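Local atomic coordinates of putative xanthine dehydrogenase YAGS fad-binding subunit (Escherichia coli, PDB entry 5G5G), a protein that probably oxidises aldehydes at a molybdenum centre carried by pterin cytosine dinucleotide, as the large subunit of a three-chain periplasmic aldehyde oxidase. Residues N277-P283 and P344-R350; T182-S186 and E640-V644; T407-F412 and R606-V610; V626-T631 and Q670-F674. All blocks are in the same frame, centred on the assembly; numbering follows the deposited sequence.

How the contacts relate
From the N terminus, residues 182-186 come first and wait for 640-644, so contact 2 closes a loop of more than 450 residues. Contact 1 (277-283 with 344-350) and contact 3 (407-412 with 606-610) both close inside it, one after the other. Contact 4 opens at 626-631, before contact 2 closes, and is completed at 670-674, so these two cross. Contact 2 joins the two cofactor-binding regions; contact 1 touches it through Arg-282 N and Gln-185 O. Contacts 3 and 4 share a sheet: strands 602-612 and 669-674 are neighbours, with helix 401-412 on one face and helix 619-638 on the other.

Contact 1: residues N277-P283 and P344-R350; sequences NNTTHRP and PEGNAMR. With MOS (dioxothiomolybdenum(VI) ion), chain Z; MCN (pterin cytosine dinucleotide), chain Y.
In the loop leading into the molybdenum pocket, a single beta bridge pairs His-281 with Gly-346: His-281 N gives a hydrogen bond to Glu-345 O, and Asn-347 N gives one of 2.9 Å to His-281 O. With chi1 at 57°, the imidazole of His-281 swings back over the loop, where NE2 donates to Pro-344 O at 2.7 Å; that oxygen sits in the ring plane, although the nitrogen stands above the carbonyl plane. ND1 donates to Arg-282 O, so two carbonyls grip the ring and would probably favour its charged form. Gly-346 CA lies over one face of the His-281 ring, 3.8 Å from its centroid, a CH-pi contact. A leucine in place of His-281 would probably leave Pro-344 O and Arg-282 O without these donors. This loop, 344-350, carries Ala-348, Met-349 and Arg-350 into the pocket. Arg-282 holds its far end: NH2 meets Arg-350 O at 2.9 Å and 171°, Met-349 CB lies over the guanidinium centre, and Gln-185 and Glu-317 take NE and NH1. The sulfur of the dioxothiomolybdenum ion lies 3.4 Å from Arg-350 N. The Arg-350 guanidinium has N8' of the pterin over one face, while its NE bonds to Gly-691 O.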
loop_
_atom_site.group_PDB
_atom_site.type_symbol
_atom_site.label_atom_id
_atom_site.label_comp_id
_atom_site.label_asym_id
_atom_site.label_seq_id
_atom_site.Cartn_x
_atom_site.Cartn_y
_atom_site.Cartn_z
ATOM N N ASN C 277 7.398 9.869 -5.724
ATOM C CA ASN C 277 7.841 11.194 -6.137
ATOM C C ASN C 277 7.274 11.671 -7.472
ATOM O O ASN C 277 7.091 12.871 -7.641
ATOM C CB ASN C 277 9.386 11.346 -6.134
ATOM C CG ASN C 277 9.978 11.291 -4.763
ATOM O OD1 ASN C 277 9.982 12.287 -4.020
ATOM N ND2 ASN C 277 10.445 10.141 -4.387
ATOM N N ASN C 278 7.001 10.761 -8.432
ATOM C CA ASN C 278 6.472 11.209 -9.735
ATOM C C ASN C 278 5.040 11.719 -9.640
ATOM O O ASN C 278 4.685 12.679 -10.335
ATOM C CB ASN C 278 6.511 10.094 -10.794
ATOM C CG ASN C 278 5.896 10.542 -12.093
ATOM O OD1 ASN C 278 4.740 10.249 -12.386
ATOM N ND2 ASN C 278 6.677 11.331 -12.868
ATOM N N THR C 279 4.232 11.072 -8.793
ATOM C CA THR C 279 2.797 11.312 -8.787
ATOM C C THR C 279 2.477 12.307 -7.657
ATOM O O THR C 279 3.230 13.231 -7.456
ATOM C CB THR C 279 1.960 10.041 -8.702
ATOM O OG1 THR C 279 2.129 9.315 -7.472
ATOM C CG2 THR C 279 2.356 9.088 -9.844
ATOM N N THR C 280 1.355 12.131 -6.968
ATOM C CA THR C 280 0.985 13.060 -5.918
ATOM C C THR C 280 1.071 12.368 -4.547
ATOM O O THR C 280 1.168 11.140 -4.464
ATOM C CB THR C 280 -0.427 13.586 -6.116
ATOM O OG1 THR C 280 -1.387 12.546 -5.974
ATOM C CG2 THR C 280 -0.569 14.206 -7.491
ATOM N N HIS C 281 0.998 13.202 -3.524
ATOM C CA HIS C 281 0.998 12.758 -2.164
ATOM C C HIS C 281 0.066 13.621 -1.282
ATOM O O HIS C 281 -0.148 14.738 -1.611
ATOM C CB HIS C 281 2.408 12.923 -1.535
ATOM C CG HIS C 281 2.928 14.328 -1.580
ATOM N ND1 HIS C 281 2.863 15.182 -0.508
ATOM C CD2 HIS C 281 3.493 15.035 -2.586
ATOM C CE1 HIS C 281 3.343 16.357 -0.851
ATOM N NE2 HIS C 281 3.736 16.294 -2.106
ATOM N N ARG C 282 -0.441 13.059 -0.204
ATOM C CA ARG C 282 -1.112 13.918 0.768
ATOM C C ARG C 282 -0.058 14.906 1.325
ATOM O O ARG C 282 0.956 14.463 1.770
ATOM C CB ARG C 282 -1.723 13.158 1.934
ATOM C CG ARG C 282 -2.593 14.087 2.796
ATOM C CD ARG C 282 -3.044 13.491 4.127
ATOM N NE ARG C 282 -3.717 12.200 4.002
ATOM C CZ ARG C 282 -5.005 11.995 3.658
ATOM N NH1 ARG C 282 -5.767 12.965 3.185
ATOM N NH2 ARG C 282 -5.477 10.752 3.618
ATOM N N PRO C 283 -0.350 16.218 1.346
ATOM C CA PRO C 283 0.571 17.143 2.004
ATOM C C PRO C 283 0.652 16.889 3.487
ATOM O O PRO C 283 -0.383 16.665 4.136
ATOM C CB PRO C 283 -0.057 18.513 1.731
ATOM C CG PRO C 283 -0.969 18.291 0.531
ATOM C CD PRO C 283 -1.475 16.927 0.709
ATOM N N PRO C 344 7.409 17.109 -4.619
ATOM C CA PRO C 344 6.395 16.726 -5.594
ATOM C C PRO C 344 5.000 17.308 -5.255
ATOM O O PRO C 344 4.793 17.801 -4.109
ATOM C CB PRO C 344 6.428 15.202 -5.523
ATOM C CG PRO C 344 7.899 14.913 -5.247
ATOM C CD PRO C 344 8.199 15.939 -4.172
ATOM N N GLU C 345 4.117 17.288 -6.234
ATOM C CA GLU C 345 2.781 17.884 -6.100
ATOM C C GLU C 345 1.996 17.229 -4.962
ATOM O O GLU C 345 1.749 16.029 -4.979
ATOM C CB GLU C 345 1.956 17.702 -7.382
ATOM C CG GLU C 345 0.613 18.423 -7.410
ATOM C CD GLU C 345 -0.125 18.168 -8.701
ATOM O OE1 GLU C 345 0.386 18.571 -9.779
ATOM O OE2 GLU C 345 -1.227 17.599 -8.638
ATOM N N GLY C 346 1.526 18.051 -4.037
ATOM C CA GLY C 346 0.576 17.646 -3.041
ATOM C C GLY C 346 -0.816 17.638 -3.643
ATOM O O GLY C 346 -1.189 18.527 -4.425
ATOM N N ASN C 347 -1.602 16.642 -3.281
ATOM C CA ASN C 347 -2.964 16.597 -3.791
ATOM C C ASN C 347 -3.780 15.587 -2.987
ATOM O O ASN C 347 -3.314 15.037 -1.980
ATOM C CB ASN C 347 -2.986 16.296 -5.316
ATOM C CG ASN C 347 -4.055 17.094 -6.061
ATOM O OD1 ASN C 347 -5.226 17.186 -5.613
ATOM N ND2 ASN C 347 -3.695 17.599 -7.208
ATOM N N ALA C 348 -4.982 15.311 -3.499
ATOM C CA ALA C 348 -5.941 14.461 -2.808
ATOM C C ALA C 348 -5.445 13.077 -2.467
ATOM O O ALA C 348 -4.902 12.334 -3.310
ATOM C CB ALA C 348 -7.206 14.313 -3.620
ATOM N N MET C 349 -5.712 12.714 -1.234
ATOM C CA MET C 349 -5.666 11.354 -0.780
ATOM C C MET C 349 -6.862 11.169 0.156
ATOM O O MET C 349 -7.265 12.131 0.829
ATOM C CB MET C 349 -4.365 11.046 -0.083
ATOM C CG MET C 349 -4.251 9.628 0.434
ATOM S SD MET C 349 -2.533 9.258 0.948
ATOM C CE MET C 349 -2.681 7.783 1.935
ATOM N N ARG C 350 -7.400 9.962 0.117
ATOM C CA ARG C 350 -8.651 9.554 0.840
ATOM C C ARG C 350 -8.991 10.488 2.002
ATOM O O ARG C 350 -8.250 10.551 2.980
ATOM C CB ARG C 350 -8.509 8.124 1.303
ATOM C CG ARG C 350 -9.856 7.472 1.684
ATOM C CD ARG C 350 -9.590 6.018 1.972
ATOM N NE ARG C 350 -10.819 5.249 2.075
ATOM C CZ ARG C 350 -10.921 3.914 2.000
ATOM N NH1 ARG C 350 -9.848 3.167 1.891
ATOM N NH2 ARG C 350 -12.108 3.325 2.092
HETATM MO MO MOS Z . -11.031 10.467 -2.968
HETATM S S MOS Z . -9.234 11.719 -2.210
HETATM O O1 MOS Z . -10.438 10.282 -4.644
HETATM O O2 MOS Z . -11.890 12.377 -2.985
HETATM N N1 MCN Y . -21.754 2.366 -0.337
HETATM C C2 MCN Y . -22.987 1.636 -0.024
HETATM N N3 MCN Y . -23.937 2.731 0.457
HETATM C C4 MCN Y . -23.782 4.019 0.716
HETATM C C5 MCN Y . -22.471 4.546 0.199
HETATM C C6 MCN Y . -21.552 3.721 -0.209
HETATM O O2 MCN Y . -23.235 0.552 -0.130
HETATM N N4 MCN Y . -24.614 4.847 1.239
HETATM C "C1'" MCN Y . -20.661 1.453 -0.629
HETATM C C2D MCN Y . -20.775 0.851 -2.080
HETATM O "O2'" MCN Y . -20.117 -0.413 -2.128
HETATM C "C3'" MCN Y . -20.041 1.872 -2.790
HETATM C C4D MCN Y . -18.770 2.360 -1.957
HETATM O O4D MCN Y . -19.416 2.164 -0.608
HETATM O "O3'" MCN Y . -19.513 1.555 -4.129
HETATM C "C5'" MCN Y . -18.248 3.673 -1.976
HETATM O "O5'" MCN Y . -19.198 4.656 -2.315
HETATM P PA MCN Y . -18.876 6.137 -1.991
HETATM O O1A MCN Y . -19.894 6.983 -2.753
HETATM O O2A MCN Y . -18.673 6.313 -0.526
HETATM O O3A MCN Y . -17.369 6.385 -2.703
HETATM P PB MCN Y . -17.168 6.721 -4.235
HETATM O O1B MCN Y . -17.237 8.171 -4.452
HETATM O O2B MCN Y . -18.015 5.812 -5.064
HETATM O O3B MCN Y . -15.707 6.159 -4.386
HETATM C C10 MCN Y . -14.552 7.031 -4.029
HETATM C "C9'" MCN Y . -13.954 6.723 -2.702
HETATM C "C8'" MCN Y . -12.823 7.858 -2.430
HETATM S "S8'" MCN Y . -13.134 9.472 -2.754
HETATM C "C7'" MCN Y . -11.693 7.421 -2.160
HETATM S "S7'" MCN Y . -10.275 8.501 -2.024
HETATM C "C6'" MCN Y . -11.432 5.964 -1.670
HETATM C C7 MCN Y . -12.886 5.319 -1.475
HETATM O "O9'" MCN Y . -13.663 5.427 -2.598
HETATM N "N5'" MCN Y . -10.787 5.294 -2.917
HETATM C C4A MCN Y . -10.744 3.798 -2.975
HETATM N "N8'" MCN Y . -12.683 3.870 -1.262
HETATM C C4B MCN Y . -11.863 3.171 -2.075
HETATM N "N1'" MCN Y . -11.825 1.783 -1.943
HETATM C "C2'" MCN Y . -11.201 0.955 -2.882
HETATM N "N2'" MCN Y . -11.148 -0.284 -2.765
HETATM N "N3'" MCN Y . -10.238 1.575 -3.630
HETATM C "C4'" MCN Y . -10.047 2.916 -3.923
HETATM O "O4'" MCN Y . -9.253 3.554 -4.641
HETATM O O HOH W 1 4.259 15.587 -8.550
HETATM O O HOH W 2 -4.078 12.986 -5.889
#

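Contact 2: residues T182-S186 and E640-V644; sequences TPDQS and EELAV
The carboxylate of Asp-184 is met at OD2 by the CG2 methyl of Val-644, 3.5 Å away, and by a water at 2.6 Å; methyl and water lie to opposite sides of its plane, and OD1 accepts from Ala-284 N. The same water accepts from Asp-184 N and donates to Leu-642 O, tying one loop to the other. The amide of Gln-185 also reaches across through water, NE2 bonding by way of a second water to Glu-640 O, while OE1 is taken by Arg-282. One direct bond joins the backbones: Leu-642 N to Asp-184 O, 3.0 Å and nearly straight at 173°. Two loops meet here, one leaving strand 174-182 and one following helix 619-638, and they join the two cofactor-binding regions. Pro-183 and Glu-641 cross at about a right angle, the proline CB 3.7 Å from Glu-641 CG. With its CG turned beside the backbone N (chi1 -71°), Leu-642 aims CD1 at the backbone of Gln-185 and, at 3.9 Å, at Ser-186 CB. Glu-640 has its carboxylate held from outside the two loops, OE1 by Tyr-659, which also bonds to Ser-186 N, and OE2 by a basic side chain of another protein chain.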
loop_
_atom_site.group_PDB
_atom_site.type_symbol
_atom_site.label_atom_id
_atom_site.label_comp_id
_atom_site.label_asym_id
_atom_site.label_seq_id
_atom_site.Cartn_x
_atom_site.Cartn_y
_atom_site.Cartn_z
ATOM N N THR C 182 1.207 15.983 10.871
ATOM C CA THR C 182 1.026 14.775 10.032
ATOM C C THR C 182 2.004 14.857 8.867
ATOM O O THR C 182 2.263 15.930 8.349
ATOM C CB THR C 182 -0.360 14.631 9.494
ATOM O OG1 THR C 182 -0.677 15.712 8.598
ATOM C CG2 THR C 182 -1.361 14.656 10.631
ATOM N N PRO C 183 2.556 13.711 8.479
ATOM C CA PRO C 183 3.554 13.693 7.444
ATOM C C PRO C 183 2.930 13.633 6.050
ATOM O O PRO C 183 1.708 13.379 5.885
ATOM C CB PRO C 183 4.302 12.344 7.737
ATOM C CG PRO C 183 3.233 11.456 8.210
ATOM C CD PRO C 183 2.294 12.358 8.993
ATOM N N ASP C 184 3.785 13.815 5.033
ATOM C CA ASP C 184 3.385 13.498 3.698
ATOM C C ASP C 184 3.044 12.002 3.615
ATOM O O ASP C 184 3.716 11.136 4.239
ATOM C CB ASP C 184 4.507 13.866 2.718
ATOM C CG ASP C 184 4.865 15.328 2.787
ATOM O OD1 ASP C 184 4.093 16.118 2.232
ATOM O OD2 ASP C 184 5.938 15.645 3.391
ATOM N N GLN C 185 1.954 11.684 2.931
ATOM C CA GLN C 185 1.531 10.286 2.765
ATOM C C GLN C 185 1.339 9.953 1.296
ATOM O O GLN C 185 1.057 10.835 0.453
ATOM C CB GLN C 185 0.236 9.958 3.577
ATOM C CG GLN C 185 0.396 10.240 5.061
ATOM C CD GLN C 185 -0.923 10.225 5.844
ATOM O OE1 GLN C 185 -1.993 10.385 5.282
ATOM N NE2 GLN C 185 -0.816 10.106 7.187
ATOM N N SER C 186 1.338 8.661 1.025
ATOM C CA SER C 186 1.300 8.145 -0.342
ATOM C C SER C 186 0.191 7.134 -0.552
ATOM O O SER C 186 -0.058 6.286 0.301
ATOM C CB SER C 186 2.692 7.518 -0.694
ATOM O OG SER C 186 2.894 7.462 -2.095
ATOM N N GLU C 640 2.981 4.882 8.497
ATOM C CA GLU C 640 3.133 5.556 7.202
ATOM C C GLU C 640 3.763 6.932 7.303
ATOM O O GLU C 640 3.327 7.807 8.084
ATOM C CB GLU C 640 1.770 5.706 6.553
ATOM C CG GLU C 640 1.235 4.448 5.996
ATOM C CD GLU C 640 -0.099 4.553 5.275
ATOM O OE1 GLU C 640 -0.302 5.486 4.438
ATOM O OE2 GLU C 640 -0.948 3.650 5.476
ATOM N N GLU C 641 4.856 7.130 6.587
ATOM C CA GLU C 641 5.445 8.452 6.456
ATOM C C GLU C 641 6.369 8.471 5.235
ATOM O O GLU C 641 7.250 7.630 5.128
ATOM C CB GLU C 641 6.246 8.814 7.709
ATOM C CG GLU C 641 7.197 9.982 7.516
ATOM C CD GLU C 641 7.758 10.547 8.818
ATOM O OE1 GLU C 641 7.636 9.898 9.893
ATOM O OE2 GLU C 641 8.343 11.662 8.748
ATOM N N LEU C 642 6.193 9.467 4.367
ATOM C CA LEU C 642 7.220 9.743 3.348
ATOM C C LEU C 642 8.287 10.598 4.045
ATOM O O LEU C 642 8.045 11.758 4.353
ATOM C CB LEU C 642 6.649 10.502 2.159
ATOM C CG LEU C 642 5.705 9.714 1.233
ATOM C CD1 LEU C 642 4.916 10.629 0.294
ATOM C CD2 LEU C 642 6.461 8.689 0.421
ATOM N N ALA C 643 9.466 10.024 4.226
ATOM C CA ALA C 643 10.598 10.705 4.806
ATOM C C ALA C 643 11.146 11.744 3.843
ATOM O O ALA C 643 11.691 11.390 2.803
ATOM C CB ALA C 643 11.662 9.705 5.148
ATOM N N VAL C 644 11.079 13.015 4.240
ATOM C CA VAL C 644 11.623 14.080 3.438
ATOM C C VAL C 644 13.109 14.285 3.705
ATOM O O VAL C 644 13.529 14.456 4.874
ATOM C CB VAL C 644 10.902 15.408 3.729
ATOM C CG1 VAL C 644 11.574 16.577 3.007
ATOM C CG2 VAL C 644 9.439 15.294 3.329
HETATM O O HOH W 3 6.592 13.955 5.264
HETATM O O HOH W 4 1.139 9.229 9.031
#

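Contact 3: residues T407-F412 and R606-V610; sequences TGADKF and RMLAV
The guanidinium of Arg-606 lies flat over one face of the Phe-412 ring, a cation-pi stack with centres 4.0 Å apart and planes at 18°. It binds the last turn of helix 401-412 to strand 602-612, in a helix-on-sheet contact where the two run roughly antiparallel. The overlap is offset: NH1 sits toward the ring rim, 3.3 Å from Phe-412 CD1. Arg-606 is bent at chi3 (46°), which lays its planar end along the ring and also brings NH1 to the carbonyl of the same phenylalanine. This carbonyl belongs to the final helical residue, so a positive charge here is probably favoured by the helix dipole as well. NH2 is shared between Glu-592, in a salt bridge, and a water that also reaches Phe-412 O. Further along the strand, Leu-608 pushes CD2 against the helix, touching Phe-412 CB, Lys-411 CB and, at 3.5 Å, Gly-408 O. Val-610 then sets its CG2 methyl 3.5 Å from Gly-408 CA. At the helix end, Arg-606 NH1 gives its hydrogen to Phe-412 O at 2.8 Å and 176°, with the oxygen in the guanidinium plane.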
loop_
_atom_site.group_PDB
_atom_site.type_symbol
_atom_site.label_atom_id
_atom_site.label_comp_id
_atom_site.label_asym_id
_atom_site.label_seq_id
_atom_site.Cartn_x
_atom_site.Cartn_y
_atom_site.Cartn_z
ATOM N N THR C 407 -23.918 3.978 20.601
ATOM C CA THR C 407 -23.984 2.608 20.097
ATOM C C THR C 407 -22.617 1.974 20.141
ATOM O O THR C 407 -22.468 0.827 20.617
ATOM C CB THR C 407 -24.509 2.572 18.650
ATOM O OG1 THR C 407 -25.842 3.088 18.632
ATOM C CG2 THR C 407 -24.525 1.149 18.065
ATOM N N GLY C 408 -21.608 2.725 19.694
ATOM C CA GLY C 408 -20.247 2.234 19.752
ATOM C C GLY C 408 -19.738 1.933 21.144
ATOM O O GLY C 408 -19.150 0.843 21.391
ATOM N N ALA C 409 -19.973 2.865 22.070
ATOM C CA ALA C 409 -19.523 2.680 23.456
ATOM C C ALA C 409 -20.125 1.404 24.038
ATOM O O ALA C 409 -19.440 0.660 24.731
ATOM C CB ALA C 409 -19.905 3.884 24.338
ATOM N N ASP C 410 -21.431 1.194 23.803
ATOM C CA ASP C 410 -22.154 0.012 24.321
ATOM C C ASP C 410 -21.598 -1.293 23.742
ATOM O O ASP C 410 -21.340 -2.232 24.474
ATOM C CB ASP C 410 -23.682 0.121 24.047
ATOM C CG ASP C 410 -24.395 1.206 24.918
ATOM O OD1 ASP C 410 -23.805 1.744 25.878
ATOM O OD2 ASP C 410 -25.586 1.521 24.639
ATOM N N LYS C 411 -21.451 -1.354 22.430
ATOM C CA LYS C 411 -20.971 -2.553 21.772
ATOM C C LYS C 411 -19.530 -2.855 22.144
ATOM O O LYS C 411 -19.181 -4.011 22.341
ATOM C CB LYS C 411 -21.048 -2.408 20.250
ATOM C CG LYS C 411 -20.487 -3.570 19.475
ATOM C CD LYS C 411 -21.305 -4.851 19.635
ATOM C CE LYS C 411 -20.719 -6.049 18.861
ATOM N NZ LYS C 411 -20.198 -5.633 17.536
ATOM N N PHE C 412 -18.707 -1.812 22.210
ATOM C CA PHE C 412 -17.261 -1.970 22.475
ATOM C C PHE C 412 -16.933 -2.305 23.891
ATOM O O PHE C 412 -15.865 -2.785 24.140
ATOM C CB PHE C 412 -16.573 -0.665 22.108
ATOM C CG PHE C 412 -15.067 -0.700 22.132
ATOM C CD1 PHE C 412 -14.347 -1.244 21.098
ATOM C CD2 PHE C 412 -14.378 -0.064 23.182
ATOM C CE1 PHE C 412 -12.932 -1.180 21.104
ATOM C CE2 PHE C 412 -12.984 0.038 23.179
ATOM C CZ PHE C 412 -12.264 -0.525 22.132
ATOM N N ARG C 606 -8.303 -4.518 18.676
ATOM C CA ARG C 606 -9.698 -4.543 18.318
ATOM C C ARG C 606 -10.062 -3.164 17.792
ATOM O O ARG C 606 -9.604 -2.151 18.351
ATOM C CB ARG C 606 -10.491 -4.868 19.576
ATOM C CG ARG C 606 -11.943 -5.142 19.365
ATOM C CD ARG C 606 -12.494 -5.801 20.643
ATOM N NE ARG C 606 -12.108 -5.175 21.927
ATOM C CZ ARG C 606 -12.931 -4.499 22.748
ATOM N NH1 ARG C 606 -14.194 -4.292 22.446
ATOM N NH2 ARG C 606 -12.505 -4.027 23.897
ATOM N N MET C 607 -10.855 -3.134 16.712
ATOM C CA MET C 607 -11.412 -1.876 16.193
ATOM C C MET C 607 -12.889 -2.007 15.911
ATOM O O MET C 607 -13.318 -3.026 15.377
ATOM C CB MET C 607 -10.678 -1.456 14.912
ATOM C CG MET C 607 -9.181 -1.367 15.058
ATOM S SD MET C 607 -8.425 -0.959 13.456
ATOM C CE MET C 607 -8.884 0.741 13.290
ATOM N N LEU C 608 -13.637 -0.961 16.288
ATOM C CA LEU C 608 -15.054 -0.835 15.980
ATOM C C LEU C 608 -15.283 0.514 15.313
ATOM O O LEU C 608 -14.799 1.530 15.797
ATOM C CB LEU C 608 -15.933 -0.954 17.213
ATOM C CG LEU C 608 -17.428 -0.652 17.030
ATOM C CD1 LEU C 608 -18.096 -1.665 16.118
ATOM C CD2 LEU C 608 -18.132 -0.604 18.381
ATOM N N ALA C 609 -15.997 0.531 14.206
ATOM C CA ALA C 609 -16.517 1.774 13.605
ATOM C C ALA C 609 -18.053 1.720 13.579
ATOM O O ALA C 609 -18.633 0.762 13.058
ATOM C CB ALA C 609 -16.008 1.947 12.199
ATOM N N VAL C 610 -18.691 2.759 14.096
ATOM C CA VAL C 610 -20.104 2.922 13.942
ATOM C C VAL C 610 -20.351 4.149 13.041
ATOM O O VAL C 610 -19.962 5.271 13.378
ATOM C CB VAL C 610 -20.832 3.059 15.298
ATOM C CG1 VAL C 610 -22.335 3.145 15.085
ATOM C CG2 VAL C 610 -20.496 1.891 16.266
HETATM O O HOH W 5 -13.588 -3.117 26.388
#

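Contact 4: residues V626-T631 and Q670-F674; sequences VIGAMT and QEVIF
Gln-670 reaches across to helix 619-638 with its amide: NE2 donates to Thr-631 OG1 at 3.2 Å, almost straight at 170° and with the hydroxyl in the amide plane. The other amide atom, OE1, lies 3.5 Å from Ile-627 CB, a packing contact one turn earlier in the helix. Nearer the backbone, the CB of Gln-670 receives the terminal methyl of Met-630, whose CE is 3.8 Å away; the thioether bends at chi3 (75°), and the two side chains slide past each other in opposite directions. Val-672, the next strand residue facing the helix, puts CG2 between Val-626 CG1 at 3.7 Å and Ile-627 CG2 at 3.8 Å. Phe-674 meets Val-626 CG2 obliquely through CE1 and CZ, while Val-672 CG1 covers one of its ring faces. This is an alpha-on-beta layer: the helix crosses strand 669-674, at the sheet edge within this chain, with axes 8.9 Å apart and directions 130° apart. Behind the first shell, Thr-631 OG1 donates its own hydrogen bond to Ile-627 O at 2.9 Å, which fixes the hydroxyl as acceptor for the glutamine. That carbonyl also takes Thr-631 N, from the opposite face of its plane. An alanine at Gln-670 would probably leave Thr-631 OG1 without this donor and open a gap beside Ile-627 CB, where the amide lay. Further out, Arg-623 binds Gln-670 O, Met-607 of the neighbouring strand backs Met-630, and Ala-629 touches Arg-350 of the molybdenum pocket.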
loop_
_atom_site.group_PDB
_atom_site.type_symbol
_atom_site.label_atom_id
_atom_site.label_comp_id
_atom_site.label_asym_id
_atom_site.label_seq_id
_atom_site.Cartn_x
_atom_site.Cartn_y
_atom_site.Cartn_z
ATOM N N VAL C 626 -15.274 0.306 4.938
ATOM C CA VAL C 626 -14.962 0.797 6.252
ATOM C C VAL C 626 -13.805 0.021 6.892
ATOM O O VAL C 626 -12.917 0.628 7.496
ATOM C CB VAL C 626 -16.210 0.836 7.142
ATOM C CG1 VAL C 626 -15.854 1.348 8.507
ATOM C CG2 VAL C 626 -17.204 1.786 6.505
ATOM N N ILE C 627 -13.788 -1.287 6.766
ATOM C CA ILE C 627 -12.628 -2.028 7.273
ATOM C C ILE C 627 -11.367 -1.653 6.501
ATOM O O ILE C 627 -10.292 -1.595 7.064
ATOM C CB ILE C 627 -12.795 -3.572 7.358
ATOM C CG1 ILE C 627 -12.917 -4.203 5.959
ATOM C CG2 ILE C 627 -14.009 -3.974 8.211
ATOM C CD1 ILE C 627 -12.945 -5.715 5.999
ATOM N N GLY C 628 -11.535 -1.351 5.228
ATOM C CA GLY C 628 -10.429 -0.939 4.387
ATOM C C GLY C 628 -9.901 0.403 4.863
ATOM O O GLY C 628 -8.662 0.667 4.929
ATOM N N ALA C 629 -10.838 1.305 5.166
ATOM C CA ALA C 629 -10.466 2.599 5.678
ATOM C C ALA C 629 -9.863 2.526 7.085
ATOM O O ALA C 629 -8.936 3.313 7.397
ATOM C CB ALA C 629 -11.661 3.517 5.645
ATOM N N MET C 630 -10.411 1.654 7.919
ATOM C CA MET C 630 -9.829 1.353 9.248
ATOM C C MET C 630 -8.348 0.921 9.125
ATOM O O MET C 630 -7.479 1.433 9.846
ATOM C CB MET C 630 -10.630 0.314 10.015
ATOM C CG MET C 630 -12.007 0.870 10.469
ATOM S SD MET C 630 -13.265 -0.420 10.734
ATOM C CE MET C 630 -12.703 -1.089 12.255
ATOM N N THR C 631 -8.074 0.038 8.165
ATOM C CA THR C 631 -6.726 -0.384 7.886
ATOM C C THR C 631 -5.829 0.748 7.419
ATOM O O THR C 631 -4.707 0.908 7.927
ATOM C CB THR C 631 -6.796 -1.544 6.861
ATOM O OG1 THR C 631 -7.630 -2.584 7.436
ATOM C CG2 THR C 631 -5.399 -2.023 6.567
ATOM N N GLN C 670 -11.926 -6.453 13.286
ATOM C CA GLN C 670 -12.524 -5.172 12.813
ATOM C C GLN C 670 -14.051 -5.316 12.644
ATOM O O GLN C 670 -14.521 -6.096 11.801
ATOM C CB GLN C 670 -11.902 -4.734 11.516
ATOM C CG GLN C 670 -10.427 -4.405 11.634
ATOM C CD GLN C 670 -9.776 -4.122 10.270
ATOM O OE1 GLN C 670 -10.095 -4.752 9.234
ATOM N NE2 GLN C 670 -8.852 -3.201 10.274
ATOM N N GLU C 671 -14.804 -4.569 13.442
ATOM C CA GLU C 671 -16.278 -4.601 13.411
ATOM C C GLU C 671 -16.827 -3.274 12.920
ATOM O O GLU C 671 -16.262 -2.228 13.172
ATOM C CB GLU C 671 -16.856 -4.919 14.769
ATOM C CG GLU C 671 -16.460 -6.303 15.271
ATOM C CD GLU C 671 -17.086 -7.436 14.445
ATOM O OE1 GLU C 671 -18.246 -7.251 13.953
ATOM O OE2 GLU C 671 -16.395 -8.496 14.266
ATOM N N VAL C 672 -17.900 -3.348 12.157
ATOM C CA VAL C 672 -18.550 -2.174 11.606
ATOM C C VAL C 672 -20.058 -2.266 11.877
ATOM O O VAL C 672 -20.645 -3.322 11.658
ATOM C CB VAL C 672 -18.330 -2.037 10.097
ATOM C CG1 VAL C 672 -19.015 -0.770 9.571
ATOM C CG2 VAL C 672 -16.853 -1.993 9.707
ATOM N N ILE C 673 -20.680 -1.153 12.294
ATOM C CA ILE C 673 -22.159 -1.094 12.443
ATOM C C ILE C 673 -22.592 0.124 11.650
ATOM O O ILE C 673 -22.026 1.205 11.855
ATOM C CB ILE C 673 -22.577 -0.924 13.899
ATOM C CG1 ILE C 673 -22.222 -2.195 14.713
ATOM C CG2 ILE C 673 -24.081 -0.625 14.025
ATOM C CD1 ILE C 673 -22.410 -2.049 16.193
ATOM N N PHE C 674 -23.593 -0.052 10.797
ATOM C CA PHE C 674 -24.209 1.066 10.100
ATOM C C PHE C 674 -25.520 1.395 10.740
ATOM O O PHE C 674 -26.398 0.550 10.796
ATOM C CB PHE C 674 -24.426 0.764 8.631
ATOM C CG PHE C 674 -23.134 0.577 7.876
ATOM C CD1 PHE C 674 -22.325 1.682 7.613
ATOM C CD2 PHE C 674 -22.783 -0.657 7.418
ATOM C CE1 PHE C 674 -21.120 1.542 6.906
ATOM C CE2 PHE C 674 -21.583 -0.808 6.725
ATOM C CZ PHE C 674 -20.758 0.284 6.499
#